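Local coordinates for protein DJ-1 homolog D (Arabidopsis thaliana, PDB 4OGG), which belongs to the DJ-1/PfpI family and carries two tandem domains of that family, each with a modified cysteine, at residues D236-D244 with E253-L261. Numbering follows the deposited sequence.
Sequences DRCPTAIHD and EKPGHTFAL
With CG of Glu-253 anti to the backbone N (chi1 177°) and the imidazole of His-243 swung beside its own backbone N (chi1 -73°), the two side chains run side by side from one face of an antiparallel pair. NE2 of His-243 gives its proton to OE1 of Glu-253 at 2.6 Å, nearly in the ring plane, on the anti side of the carboxylate and 24° out of the carboxylate plane. Bonds at both ring nitrogens, NE2 to Glu-253 and ND1 to the modified cysteine at position 311, fix the ring's rotation; a salt bridge from OE2 of Glu-253 to Arg-282 steadies the carboxylate in turn. The methyl of Ala-241, small enough to fit alongside the carboxylate, has its CB 3.7 Å from CD of Glu-253.

Ile-242 N donates to Lys-254 O over 2.8 Å, and the CG1-CD1 branch of Ile-242 lies against Gly-256, CG1 of Ile-242 to CA of Gly-256 3.6 Å. Gly-256, without a side chain, lets OG1 of Thr-240 and CG1 of Ile-242 come close to its backbone. That hydroxyl reaches His-257 O at 2.6 Å and bridges the break where the pairing slips by one residue. A water accepts from Thr-240 N and donates to Gly-256 O, a further link across the break.

Beyond it, Cys-238 and Phe-259 exchange two backbone hydrogen bonds, N of each to O of the other, while the extended chain of Arg-237 crosses Thr-258 at about a right angle and brings NH1 within 3.3 Å of CB of Ala-260. The whole is a beta hairpin with an irregular second strand, projecting from a DJ-1/PfpI domain and presenting its histidine to the modified cysteine.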
loop_
_atom_site.group_PDB
_atom_site.type_symbol
_atom_site.label_atom_id
_atom_site.label_comp_id
_atom_site.label_asym_id
_atom_site.label_seq_id
_atom_site.Cartn_x
_atom_site.Cartn_y
_atom_site.Cartn_z
ATOM N N ASP C 236 8.666 -19.655 -13.003
ATOM C CA ASP C 236 8.080 -19.211 -11.746
ATOM C C ASP C 236 8.619 -17.829 -11.418
ATOM O O ASP C 236 9.667 -17.426 -11.921
ATOM C CB ASP C 236 8.429 -20.173 -10.606
ATOM C CG ASP C 236 7.725 -21.507 -10.734
ATOM O OD1 ASP C 236 6.501 -21.507 -10.982
ATOM O OD2 ASP C 236 8.392 -22.551 -10.573
ATOM N N ARG C 237 7.899 -17.101 -10.575
ATOM C CA ARG C 237 8.331 -15.766 -10.193
ATOM C C ARG C 237 8.544 -15.650 -8.692
ATOM O O ARG C 237 7.900 -16.342 -7.900
ATOM C CB ARG C 237 7.304 -14.726 -10.640
ATOM C CG ARG C 237 7.226 -14.541 -12.144
ATOM C CD ARG C 237 6.236 -13.449 -12.510
ATOM N NE ARG C 237 6.299 -13.121 -13.929
ATOM C CZ ARG C 237 7.349 -12.557 -14.519
ATOM N NH1 ARG C 237 8.428 -12.251 -13.811
ATOM N NH2 ARG C 237 7.322 -12.300 -15.820
ATOM N N CYS C 238 9.478 -14.783 -8.320
ATOM C CA CYS C 238 9.796 -14.513 -6.925
ATOM C C CYS C 238 9.450 -13.062 -6.661
ATOM O O CYS C 238 9.818 -12.183 -7.442
ATOM C CB CYS C 238 11.290 -14.684 -6.649
ATOM S SG CYS C 238 11.870 -16.359 -6.374
ATOM N N PRO C 239 8.718 -12.790 -5.574
ATOM C CA PRO C 239 8.387 -11.394 -5.289
ATOM C C PRO C 239 9.678 -10.762 -4.768
ATOM O O PRO C 239 10.543 -11.465 -4.245
ATOM C CB PRO C 239 7.316 -11.514 -4.211
ATOM C CG PRO C 239 7.749 -12.749 -3.458
ATOM C CD PRO C 239 8.097 -13.695 -4.591
ATOM N N THR C 240 9.835 -9.454 -4.922
ATOM C CA THR C 240 11.047 -8.822 -4.426
ATOM C C THR C 240 10.711 -7.740 -3.417
ATOM O O THR C 240 9.559 -7.320 -3.295
ATOM C CB THR C 240 11.886 -8.199 -5.562
ATOM O OG1 THR C 240 11.159 -7.121 -6.166
ATOM C CG2 THR C 240 12.221 -9.257 -6.612
ATOM N N ALA C 241 11.727 -7.299 -2.688
ATOM C CA ALA C 241 11.540 -6.264 -1.691
ATOM C C ALA C 241 12.347 -5.035 -2.055
ATOM O O ALA C 241 13.500 -5.141 -2.473
ATOM C CB ALA C 241 11.967 -6.773 -0.311
ATOM N N ILE C 242 11.726 -3.871 -1.921
ATOM C CA ILE C 242 12.415 -2.623 -2.183
ATOM C C ILE C 242 12.826 -2.079 -0.825
ATOM O O ILE C 242 11.981 -1.773 0.016
ATOM C CB ILE C 242 11.501 -1.606 -2.901
ATOM C CG1 ILE C 242 11.351 -2.012 -4.370
ATOM C CG2 ILE C 242 12.068 -0.196 -2.764
ATOM C CD1 ILE C 242 10.556 -1.051 -5.208
ATOM N N HIS C 243 14.130 -2.004 -0.599
ATOM C CA HIS C 243 14.644 -1.485 0.657
ATOM C C HIS C 243 15.187 -0.096 0.396
ATOM O O HIS C 243 16.043 0.104 -0.471
ATOM C CB HIS C 243 15.726 -2.413 1.209
ATOM C CG HIS C 243 15.185 -3.698 1.758
ATOM N ND1 HIS C 243 15.991 -4.758 2.114
ATOM C CD2 HIS C 243 13.915 -4.082 2.034
ATOM C CE1 HIS C 243 15.244 -5.738 2.586
ATOM N NE2 HIS C 243 13.980 -5.354 2.550
ATOM N N ASP C 244 14.672 0.864 1.154
ATOM C CA ASP C 244 15.053 2.254 0.992
ATOM C C ASP C 244 15.160 2.946 2.349
ATOM O O ASP C 244 14.508 2.549 3.313
ATOM C CB ASP C 244 13.987 2.945 0.136
ATOM C CG ASP C 244 14.530 4.118 -0.644
ATOM O OD1 ASP C 244 15.750 4.372 -0.581
ATOM O OD2 ASP C 244 13.726 4.785 -1.329
ATOM N N GLU C 253 10.416 -1.104 3.843
ATOM C CA GLU C 253 10.256 -2.174 2.873
ATOM C C GLU C 253 8.879 -2.135 2.229
ATOM O O GLU C 253 7.871 -1.888 2.895
ATOM C CB GLU C 253 10.482 -3.554 3.508
ATOM C CG GLU C 253 10.251 -4.699 2.516
ATOM C CD GLU C 253 10.562 -6.077 3.073
ATOM O OE1 GLU C 253 11.726 -6.330 3.447
ATOM O OE2 GLU C 253 9.639 -6.918 3.121
ATOM N N LYS C 254 8.861 -2.349 0.919
ATOM C CA LYS C 254 7.630 -2.398 0.138
ATOM C C LYS C 254 7.885 -3.296 -1.069
ATOM O O LYS C 254 9.036 -3.623 -1.385
ATOM C CB LYS C 254 7.175 -0.993 -0.290
ATOM C CG LYS C 254 8.206 -0.143 -0.999
ATOM C CD LYS C 254 7.591 1.194 -1.403
ATOM C CE LYS C 254 8.655 2.213 -1.753
ATOM N NZ LYS C 254 9.431 2.590 -0.536
ATOM N N PRO C 255 6.816 -3.735 -1.748
ATOM C CA PRO C 255 6.972 -4.609 -2.912
ATOM C C PRO C 255 7.740 -4.018 -4.090
ATOM O O PRO C 255 7.623 -2.832 -4.393
ATOM C CB PRO C 255 5.526 -4.941 -3.292
ATOM C CG PRO C 255 4.794 -4.818 -1.995
ATOM C CD PRO C 255 5.392 -3.568 -1.414
ATOM N N GLY C 256 8.530 -4.866 -4.742
ATOM C CA GLY C 256 9.281 -4.456 -5.917
ATOM C C GLY C 256 8.712 -5.228 -7.095
ATOM O O GLY C 256 7.569 -5.689 -7.023
ATOM N N HIS C 257 9.481 -5.373 -8.173
ATOM C CA HIS C 257 9.006 -6.117 -9.343
ATOM C C HIS C 257 9.146 -7.611 -9.066
ATOM O O HIS C 257 10.059 -8.026 -8.357
ATOM C CB HIS C 257 9.854 -5.837 -10.594
ATOM C CG HIS C 257 10.001 -4.391 -10.952
ATOM N ND1 HIS C 257 10.788 -3.519 -10.229
ATOM C CD2 HIS C 257 9.542 -3.687 -12.015
ATOM C CE1 HIS C 257 10.813 -2.345 -10.834
ATOM N NE2 HIS C 257 10.066 -2.420 -11.921
ATOM N N THR C 258 8.261 -8.427 -9.630
ATOM C CA THR C 258 8.409 -9.863 -9.447
ATOM C C THR C 258 9.522 -10.257 -10.414
ATOM O O THR C 258 9.610 -9.719 -11.522
ATOM C CB THR C 258 7.114 -10.629 -9.782
ATOM O OG1 THR C 258 6.692 -10.316 -11.114
ATOM C CG2 THR C 258 6.015 -10.254 -8.799
ATOM N N PHE C 259 10.386 -11.168 -9.988
ATOM C CA PHE C 259 11.507 -11.596 -10.813
ATOM C C PHE C 259 11.323 -13.033 -11.265
ATOM O O PHE C 259 11.030 -13.912 -10.457
ATOM C CB PHE C 259 12.810 -11.436 -10.028
ATOM C CG PHE C 259 14.035 -11.814 -10.802
ATOM C CD1 PHE C 259 14.460 -13.136 -10.854
ATOM C CD2 PHE C 259 14.762 -10.848 -11.489
ATOM C CE1 PHE C 259 15.594 -13.493 -11.578
ATOM C CE2 PHE C 259 15.897 -11.195 -12.216
ATOM C CZ PHE C 259 16.313 -12.521 -12.261
ATOM N N ALA C 260 11.498 -13.265 -12.563
ATOM C CA ALA C 260 11.322 -14.598 -13.134
ATOM C C ALA C 260 12.590 -15.441 -13.143
ATOM O O ALA C 260 13.637 -15.000 -13.615
ATOM C CB ALA C 260 10.769 -14.481 -14.551
ATOM N N LEU C 261 12.485 -16.659 -12.618
ATOM C CA LEU C 261 13.616 -17.578 -12.591
ATOM C C LEU C 261 13.798 -18.141 -13.997
ATOM O O LEU C 261 12.861 -18.136 -14.795
ATOM C CB LEU C 261 13.363 -18.715 -11.594
ATOM C CG LEU C 261 13.168 -18.293 -10.134
ATOM C CD1 LEU C 261 12.954 -19.524 -9.274
ATOM C CD2 LEU C 261 14.386 -17.511 -9.653
HETATM O O HOH W 1 7.274 -8.407 -5.626
HETATM O O HOH W 2 11.157 0.677 0.719
HETATM O O HOH W 3 11.110 4.454 -1.575
#